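PDB 4WJ1: antigen MTB48, Mycobacterial protein from Mycobacterium smegmatis, which is exported by the ESX-1 type VII secretion system and is probably involved in DNA conjugation, at least in the recipient strain. Local coordinates for residues G63-E68 against G118-P123; R197-W202 against K282-G287. One frame throughout, in Å; residues are numbered along the deposited sequence.

Contact 1: residues G63-E68 against G118-P123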
ATOM      1  N   GLY A  63      -4.008  -8.424   0.117  1.00 32.42           N
ATOM      2  CA  GLY A  63      -2.926  -9.042   0.860  1.00 30.43           C
ATOM      3  C   GLY A  63      -3.423  -9.728   2.116  1.00 31.16           C
ATOM      4  O   GLY A  63      -3.095 -10.889   2.371  1.00 37.46           O
ATOM      5  N   ASP A  64      -4.231  -9.014   2.890  1.00 24.33           N
ATOM      6  CA  ASP A  64      -4.876  -9.582   4.072  1.00 28.93           C
ATOM      7  C   ASP A  64      -5.610 -10.881   3.755  1.00 35.28           C
ATOM      8  O   ASP A  64      -5.553 -11.829   4.525  1.00 40.17           O
ATOM      9  CB  ASP A  64      -5.863  -8.588   4.681  1.00 30.26           C
ATOM     10  CG  ASP A  64      -5.174  -7.366   5.301  1.00 38.34           C
ATOM     11  OD1 ASP A  64      -3.959  -7.437   5.590  1.00 37.30           O
ATOM     12  OD2 ASP A  64      -5.862  -6.343   5.527  1.00 35.73           O
ATOM     13  N   ARG A  65      -6.293 -10.914   2.614  1.00 28.26           N
ATOM     14  CA  ARG A  65      -7.076 -12.065   2.229  1.00 29.52           C
ATOM     15  C   ARG A  65      -6.139 -13.258   2.086  1.00 35.40           C
ATOM     16  O   ARG A  65      -6.409 -14.337   2.596  1.00 40.83           O
ATOM     17  CB  ARG A  65      -7.834 -11.796   0.927  1.00 33.21           C
ATOM     18  CG  ARG A  65      -8.495 -13.030   0.338  1.00 31.05           C
ATOM     19  CD  ARG A  65      -9.368 -13.717   1.374  1.00 34.37           C
ATOM     20  NE  ARG A  65     -10.539 -12.918   1.730  1.00 42.47           N
ATOM     21  CZ  ARG A  65     -11.594 -12.743   0.940  1.00 43.57           C
ATOM     22  NH1 ARG A  65     -11.629 -13.304  -0.258  1.00 47.57           N
ATOM     23  NH2 ARG A  65     -12.615 -12.008   1.343  1.00 44.05           N
ATOM     24  N   GLU A  66      -5.010 -13.029   1.426  1.00 25.96           N
ATOM     25  CA  GLU A  66      -4.019 -14.062   1.230  1.00 31.95           C
ATOM     26  C   GLU A  66      -3.443 -14.623   2.524  1.00 39.15           C
ATOM     27  O   GLU A  66      -3.200 -15.828   2.627  1.00 38.48           O
ATOM     28  CB  GLU A  66      -2.919 -13.525   0.336  1.00 25.57           C
ATOM     29  CG  GLU A  66      -3.449 -13.272  -1.083  1.00 39.35           C
ATOM     30  CD  GLU A  66      -4.227 -14.478  -1.691  1.00 54.22           C
ATOM     31  OE1 GLU A  66      -3.964 -15.656  -1.310  1.00 50.14           O
ATOM     32  OE2 GLU A  66      -5.110 -14.236  -2.557  1.00 42.31           O
ATOM     33  N   GLY A  67      -3.251 -13.764   3.514  1.00 30.04           N
ATOM     34  CA  GLY A  67      -2.727 -14.212   4.784  1.00 30.01           C
ATOM     35  C   GLY A  67      -3.723 -15.172   5.388  1.00 38.08           C
ATOM     36  O   GLY A  67      -3.358 -16.228   5.901  1.00 47.92           O
ATOM     37  N   GLU A  68      -4.997 -14.810   5.284  1.00 34.50           N
ATOM     38  CA  GLU A  68      -6.070 -15.650   5.798  1.00 35.56           C
ATOM     39  C   GLU A  68      -6.181 -16.959   5.025  1.00 39.31           C
ATOM     40  O   GLU A  68      -6.566 -17.970   5.593  1.00 39.51           O
ATOM     41  CB  GLU A  68      -7.395 -14.900   5.746  1.00 33.29           C
ATOM     42  CG  GLU A  68      -7.417 -13.674   6.639  1.00 47.33           C
ATOM     43  CD  GLU A  68      -8.516 -12.711   6.261  1.00 61.60           C
ATOM     44  OE1 GLU A  68      -8.419 -11.525   6.651  1.00 67.68           O
ATOM     45  OE2 GLU A  68      -9.470 -13.148   5.573  1.00 67.23           O
ATOM     46  N   GLY A 118     -11.573 -17.282  -1.684  1.00 41.42           N
ATOM     47  CA  GLY A 118     -10.760 -17.037  -2.857  1.00 42.64           C
ATOM     48  C   GLY A 118     -10.004 -15.734  -2.706  1.00 46.01           C
ATOM     49  O   GLY A 118     -10.244 -14.974  -1.758  1.00 39.21           O
ATOM     50  N   PRO A 119      -9.081 -15.470  -3.640  1.00 42.55           N
ATOM     51  CA  PRO A 119      -8.396 -14.175  -3.676  1.00 38.55           C
ATOM     52  C   PRO A 119      -9.400 -13.034  -3.669  1.00 45.48           C
ATOM     53  O   PRO A 119     -10.513 -13.200  -4.175  1.00 47.25           O
ATOM     54  CB  PRO A 119      -7.619 -14.227  -4.990  1.00 42.26           C
ATOM     55  CG  PRO A 119      -7.395 -15.714  -5.235  1.00 39.98           C
ATOM     56  CD  PRO A 119      -8.632 -16.380  -4.708  1.00 40.26           C
ATOM     57  N   LEU A 120      -9.019 -11.907  -3.077  1.00 39.80           N
ATOM     58  CA  LEU A 120      -9.886 -10.733  -3.012  1.00 41.39           C
ATOM     59  C   LEU A 120      -9.760  -9.884  -4.284  1.00 44.57           C
ATOM     60  O   LEU A 120      -8.655  -9.663  -4.785  1.00 48.91           O
ATOM     61  CB  LEU A 120      -9.550  -9.887  -1.777  1.00 36.87           C
ATOM     62  CG  LEU A 120     -10.437  -8.662  -1.554  1.00 41.93           C
ATOM     63  CD1 LEU A 120     -11.852  -9.088  -1.198  1.00 40.95           C
ATOM     64  CD2 LEU A 120      -9.865  -7.728  -0.487  1.00 39.07           C
ATOM     65  N   ALA A 121     -10.892  -9.427  -4.813  1.00 40.83           N
ATOM     66  CA  ALA A 121     -10.887  -8.508  -5.950  1.00 45.70           C
ATOM     67  C   ALA A 121     -10.248  -7.175  -5.578  1.00 51.76           C
ATOM     68  O   ALA A 121     -10.531  -6.614  -4.515  1.00 49.16           O
ATOM     69  CB  ALA A 121     -12.303  -8.278  -6.458  1.00 43.85           C
ATOM     70  N   ILE A 122      -9.395  -6.670  -6.466  1.00 51.01           N
ATOM     71  CA  ILE A 122      -8.821  -5.336  -6.322  1.00 46.16           C
ATOM     72  C   ILE A 122      -9.492  -4.383  -7.320  1.00 52.19           C
ATOM     73  O   ILE A 122      -9.169  -4.386  -8.514  1.00 51.55           O
ATOM     74  CB  ILE A 122      -7.294  -5.358  -6.537  1.00 46.23           C
ATOM     75  CG1 ILE A 122      -6.647  -6.418  -5.642  1.00 39.26           C
ATOM     76  CG2 ILE A 122      -6.679  -3.973  -6.298  1.00 40.32           C
ATOM     77  CD1 ILE A 122      -5.144  -6.471  -5.763  1.00 39.14           C
ATOM     78  N   PRO A 123     -10.439  -3.565  -6.828  1.00 55.12           N
ATOM     79  CA  PRO A 123     -11.291  -2.729  -7.681  1.00 59.62           C
ATOM     80  C   PRO A 123     -10.493  -1.859  -8.641  1.00 63.27           C
ATOM     81  O   PRO A 123      -9.404  -1.399  -8.302  1.00 52.95           O
ATOM     82  CB  PRO A 123     -12.050  -1.860  -6.674  1.00 55.79           C
ATOM     83  CG  PRO A 123     -11.208  -1.873  -5.462  1.00 56.43           C
ATOM     84  CD  PRO A 123     -10.644  -3.257  -5.407  1.00 50.14           C
TER
HETATM   85  O   HOH W   1      -6.308 -11.732  -2.569  1.00 32.05           O
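Glu66 OE2, which lies against Pro119 CA and Pro119 CB at 3.5 Å from each, is gripped by two polar groups. One is a bridging water, which donates to Glu66 OE2 at 2.8 Å and accepts from Leu120 N at 2.8 Å; the other is the hydroxyl of Ser285 in the loop after helix 248-272. The second carboxylate oxygen, OE1, forms a salt bridge with Arg69, one turn further along helix 40-96, so both oxygens have partners.

The direct polar bond is made by Arg65, whose NH1 donates to Gly118 O at 2.6 Å. The acceptor lies in the guanidinium plane, while the donor is tilted 20° from the carbonyl plane, and the N-H...O angle is a moderately bent 147°. Arg65 reaches this oxygen by doubling back: its chain bends at chi2 (53°) and again at chi3, which lays CG and CD alongside the carbonyl oxygen, with Arg65 CG 3.4 Å from Gly118 O. Leu120 crosses the arginine at about a right angle. Leu120 CB packs 3.7 Å from Arg65 CB, and its CD1 sits over one guanidinium face, 3.9 Å from Arg65 NH2.

The contact therefore secures the extended linker after helix 40-96 to the middle of that helix, whose sequence here belongs to the PE domain. Without regular structure of its own, segment 118-123 has the carbonyl of Gly118 and, through water, the amide of Leu120 satisfied by two consecutive helix side chains, and the Glu66 carboxylate would probably balance the charge of Arg69.

Contact 2: residues R197-W202 against K282-G287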
ATOM      1  N   ARG A 197       6.918 -17.382   1.950  1.00 34.53           N
ATOM      2  CA  ARG A 197       8.032 -16.553   1.532  1.00 37.79           C
ATOM      3  C   ARG A 197       7.571 -15.544   0.484  1.00 37.17           C
ATOM      4  O   ARG A 197       8.002 -14.399   0.480  1.00 40.69           O
ATOM      5  CB  ARG A 197       9.168 -17.400   0.982  1.00 44.52           C
ATOM      6  CG  ARG A 197      10.417 -16.591   0.694  1.00 56.85           C
ATOM      7  CD  ARG A 197      11.347 -17.309  -0.285  1.00 67.88           C
ATOM      8  NE  ARG A 197      10.690 -17.637  -1.553  1.00 70.79           N
ATOM      9  CZ  ARG A 197      10.324 -16.741  -2.471  1.00 71.64           C
ATOM     10  NH1 ARG A 197      10.525 -15.430  -2.278  1.00 64.42           N
ATOM     11  NH2 ARG A 197       9.740 -17.162  -3.588  1.00 71.82           N
ATOM     12  N   ARG A 198       6.677 -15.973  -0.395  1.00 38.32           N
ATOM     13  CA  ARG A 198       6.165 -15.079  -1.417  1.00 34.58           C
ATOM     14  C   ARG A 198       5.379 -13.954  -0.785  1.00 34.16           C
ATOM     15  O   ARG A 198       5.571 -12.792  -1.135  1.00 40.74           O
ATOM     16  CB  ARG A 198       5.289 -15.828  -2.411  1.00 31.74           C
ATOM     17  CG  ARG A 198       6.060 -16.783  -3.291  1.00 33.81           C
ATOM     18  CD  ARG A 198       5.248 -17.216  -4.493  1.00 39.13           C
ATOM     19  NE  ARG A 198       5.867 -18.372  -5.131  1.00 54.24           N
ATOM     20  CZ  ARG A 198       5.496 -19.620  -4.879  1.00 55.63           C
ATOM     21  NH1 ARG A 198       4.503 -19.830  -4.015  1.00 46.83           N
ATOM     22  NH2 ARG A 198       6.101 -20.643  -5.490  1.00 57.96           N
ATOM     23  N   LEU A 199       4.499 -14.307   0.149  1.00 30.93           N
ATOM     24  CA  LEU A 199       3.603 -13.337   0.752  1.00 32.18           C
ATOM     25  C   LEU A 199       4.390 -12.388   1.639  1.00 41.75           C
ATOM     26  O   LEU A 199       4.184 -11.168   1.614  1.00 40.15           O
ATOM     27  CB  LEU A 199       2.508 -14.038   1.546  1.00 28.21           C
ATOM     28  CG  LEU A 199       1.545 -13.058   2.223  1.00 29.39           C
ATOM     29  CD1 LEU A 199       0.973 -12.087   1.208  1.00 27.58           C
ATOM     30  CD2 LEU A 199       0.427 -13.811   2.961  1.00 27.91           C
ATOM     31  N   SER A 200       5.308 -12.964   2.409  1.00 36.60           N
ATOM     32  CA  SER A 200       6.226 -12.198   3.240  1.00 36.62           C
ATOM     33  C   SER A 200       7.063 -11.214   2.416  1.00 41.67           C
ATOM     34  O   SER A 200       7.236 -10.064   2.785  1.00 41.32           O
ATOM     35  CB  SER A 200       7.137 -13.145   4.014  1.00 39.36           C
ATOM     36  OG  SER A 200       8.351 -12.510   4.339  1.00 55.11           O
ATOM     37  N   THR A 201       7.578 -11.669   1.287  1.00 41.41           N
ATOM     38  CA  THR A 201       8.395 -10.814   0.451  1.00 31.75           C
ATOM     39  C   THR A 201       7.551  -9.723  -0.182  1.00 37.97           C
ATOM     40  O   THR A 201       8.016  -8.609  -0.405  1.00 38.50           O
ATOM     41  CB  THR A 201       9.105 -11.652  -0.611  1.00 32.71           C
ATOM     42  OG1 THR A 201      10.243 -12.251   0.004  1.00 48.24           O
ATOM     43  CG2 THR A 201       9.584 -10.823  -1.781  1.00 32.56           C
ATOM     44  N   TRP A 202       6.295 -10.048  -0.454  1.00 33.50           N
ATOM     45  CA  TRP A 202       5.417  -9.115  -1.120  1.00 35.37           C
ATOM     46  C   TRP A 202       5.046  -7.970  -0.170  1.00 35.14           C
ATOM     47  O   TRP A 202       4.979  -6.815  -0.568  1.00 32.10           O
ATOM     48  CB  TRP A 202       4.180  -9.840  -1.617  1.00 29.37           C
ATOM     49  CG  TRP A 202       3.131  -8.958  -2.181  1.00 31.53           C
ATOM     50  CD1 TRP A 202       3.020  -8.534  -3.466  1.00 35.23           C
ATOM     51  CD2 TRP A 202       2.015  -8.409  -1.477  1.00 32.44           C
ATOM     52  NE1 TRP A 202       1.902  -7.741  -3.612  1.00 40.47           N
ATOM     53  CE2 TRP A 202       1.269  -7.648  -2.400  1.00 34.36           C
ATOM     54  CE3 TRP A 202       1.575  -8.481  -0.152  1.00 33.26           C
ATOM     55  CZ2 TRP A 202       0.105  -6.974  -2.047  1.00 34.91           C
ATOM     56  CZ3 TRP A 202       0.416  -7.807   0.203  1.00 31.60           C
ATOM     57  CH2 TRP A 202      -0.308  -7.066  -0.746  1.00 30.68           C
ATOM     58  N   LYS A 282      -0.569  -7.259  -7.340  1.00 42.47           N
ATOM     59  CA  LYS A 282      -1.405  -8.056  -6.459  1.00 39.45           C
ATOM     60  C   LYS A 282      -0.537  -8.982  -5.608  1.00 40.80           C
ATOM     61  O   LYS A 282       0.598  -9.297  -5.981  1.00 42.60           O
ATOM     62  CB  LYS A 282      -2.403  -8.871  -7.285  1.00 43.84           C
ATOM     63  CG  LYS A 282      -1.753 -10.053  -7.982  1.00 44.25           C
ATOM     64  CD  LYS A 282      -2.667 -10.737  -8.996  1.00 54.45           C
ATOM     65  CE  LYS A 282      -2.002 -12.008  -9.546  1.00 52.14           C
ATOM     66  NZ  LYS A 282      -1.615 -12.982  -8.448  1.00 47.51           N
ATOM     67  N   PRO A 283      -1.064  -9.431  -4.465  1.00 33.04           N
ATOM     68  CA  PRO A 283      -0.333 -10.403  -3.643  1.00 32.66           C
ATOM     69  C   PRO A 283      -0.323 -11.809  -4.252  1.00 34.69           C
ATOM     70  O   PRO A 283      -1.126 -12.114  -5.133  1.00 39.48           O
ATOM     71  CB  PRO A 283      -1.114 -10.392  -2.334  1.00 35.82           C
ATOM     72  CG  PRO A 283      -2.508 -10.096  -2.760  1.00 37.27           C
ATOM     73  CD  PRO A 283      -2.354  -9.066  -3.861  1.00 36.39           C
ATOM     74  N   PRO A 284       0.590 -12.669  -3.790  1.00 34.73           N
ATOM     75  CA  PRO A 284       0.548 -14.047  -4.289  1.00 38.49           C
ATOM     76  C   PRO A 284      -0.607 -14.797  -3.641  1.00 44.23           C
ATOM     77  O   PRO A 284      -0.937 -14.548  -2.477  1.00 43.67           O
ATOM     78  CB  PRO A 284       1.897 -14.622  -3.857  1.00 34.95           C
ATOM     79  CG  PRO A 284       2.194 -13.879  -2.585  1.00 36.12           C
ATOM     80  CD  PRO A 284       1.685 -12.469  -2.822  1.00 33.12           C
ATOM     81  N   SER A 285      -1.231 -15.692  -4.392  1.00 43.50           N
ATOM     82  CA  SER A 285      -2.312 -16.486  -3.842  1.00 39.88           C
ATOM     83  C   SER A 285      -1.821 -17.913  -3.729  1.00 44.79           C
ATOM     84  O   SER A 285      -1.386 -18.492  -4.717  1.00 53.23           O
ATOM     85  CB  SER A 285      -3.568 -16.396  -4.717  1.00 41.24           C
ATOM     86  OG  SER A 285      -3.998 -15.050  -4.864  1.00 57.69           O
ATOM     87  N   ILE A 286      -1.854 -18.472  -2.524  1.00 43.46           N
ATOM     88  CA  ILE A 286      -1.477 -19.871  -2.351  1.00 40.45           C
ATOM     89  C   ILE A 286      -2.494 -20.765  -3.044  1.00 39.55           C
ATOM     90  O   ILE A 286      -3.679 -20.430  -3.128  1.00 40.46           O
ATOM     91  CB  ILE A 286      -1.389 -20.264  -0.869  1.00 38.91           C
ATOM     92  CG1 ILE A 286      -0.669 -21.601  -0.721  1.00 34.78           C
ATOM     93  CG2 ILE A 286      -2.775 -20.323  -0.253  1.00 33.56           C
ATOM     94  CD1 ILE A 286      -0.545 -22.044   0.673  1.00 33.80           C
ATOM     95  N   GLY A 287      -2.037 -21.902  -3.550  1.00 48.08           N
ATOM     96  CA  GLY A 287      -2.931 -22.823  -4.215  1.00 51.74           C
ATOM     97  C   GLY A 287      -3.532 -23.830  -3.262  1.00 57.86           C
ATOM     98  O   GLY A 287      -4.670 -23.698  -2.818  1.00 75.41           O
TER
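Trp202 meets segment 282-287 along its whole length. Its CB is 3.8 Å from Pro284 CD, and the same proline carbon stays close to CG, where the indole begins. With CG anti to the backbone N (chi1 173°), the indole is carried out from helix 187-230 with one face against Pro283 and Pro284. Pro284 CD lies over the five-membered ring, 4.3 Å from its centroid, but Pro283 CA is better placed: 3.5 Å from that centroid and 17° off the ring normal, a close CH-pi contact. The Trp202 and Pro283 side chains lie side by side, pointing the same way. Further out, CE2 remains beneath Pro283 CA, and Trp202 CZ2 meets Pro283 CB at 3.6 Å; CZ3 and CH2 continue along this CB. The indole NE1 turns to the backbone before the prolines, hydrogen-bonding to Gly281 O; Trp202 NE1 also lies 3.1 Å from Lys282 O.

One turn back, Pro284 settles onto the helix itself. Pro284 CG touches the backbone at Leu199 N (3.6 Å) and the side chain of Arg198 at CB (3.7 Å), while Leu199 crosses the proline at about a right angle and brings CD1 to its CD. Leu199 also packs on Ile70 of helix 40-96 and on Phe177 of helix 154-178, which places the contact beside the core of the helical bundle.

CH-pi packing of proline C-H groups over an indole face thus holds the irregular segment after helix 248-272 to the PPE-domain helix, and the hydrogen bond at NE1 satisfies the ring's polar atom and helps to fix its rotation.

The two contacts lie side by side, their centres 10 Å apart, although they follow one another in series along the chain. Segment 282-287 of contact 2 joins them, running between helix 187-230 and the elements of contact 1. Ser285 OG approaches Glu66 OE2 to 2.7 Å, probably as a hydrogen bond, and Pro119 CG packs 3.5 Å from Ser285 OG. The helices also meet directly, with Gly63 CA at 3.6 Å from Trp202 CZ3. It is these touches between the contacts, rather than either contact alone, that join the PE and PPE regions in this N-terminal part of a longer protein.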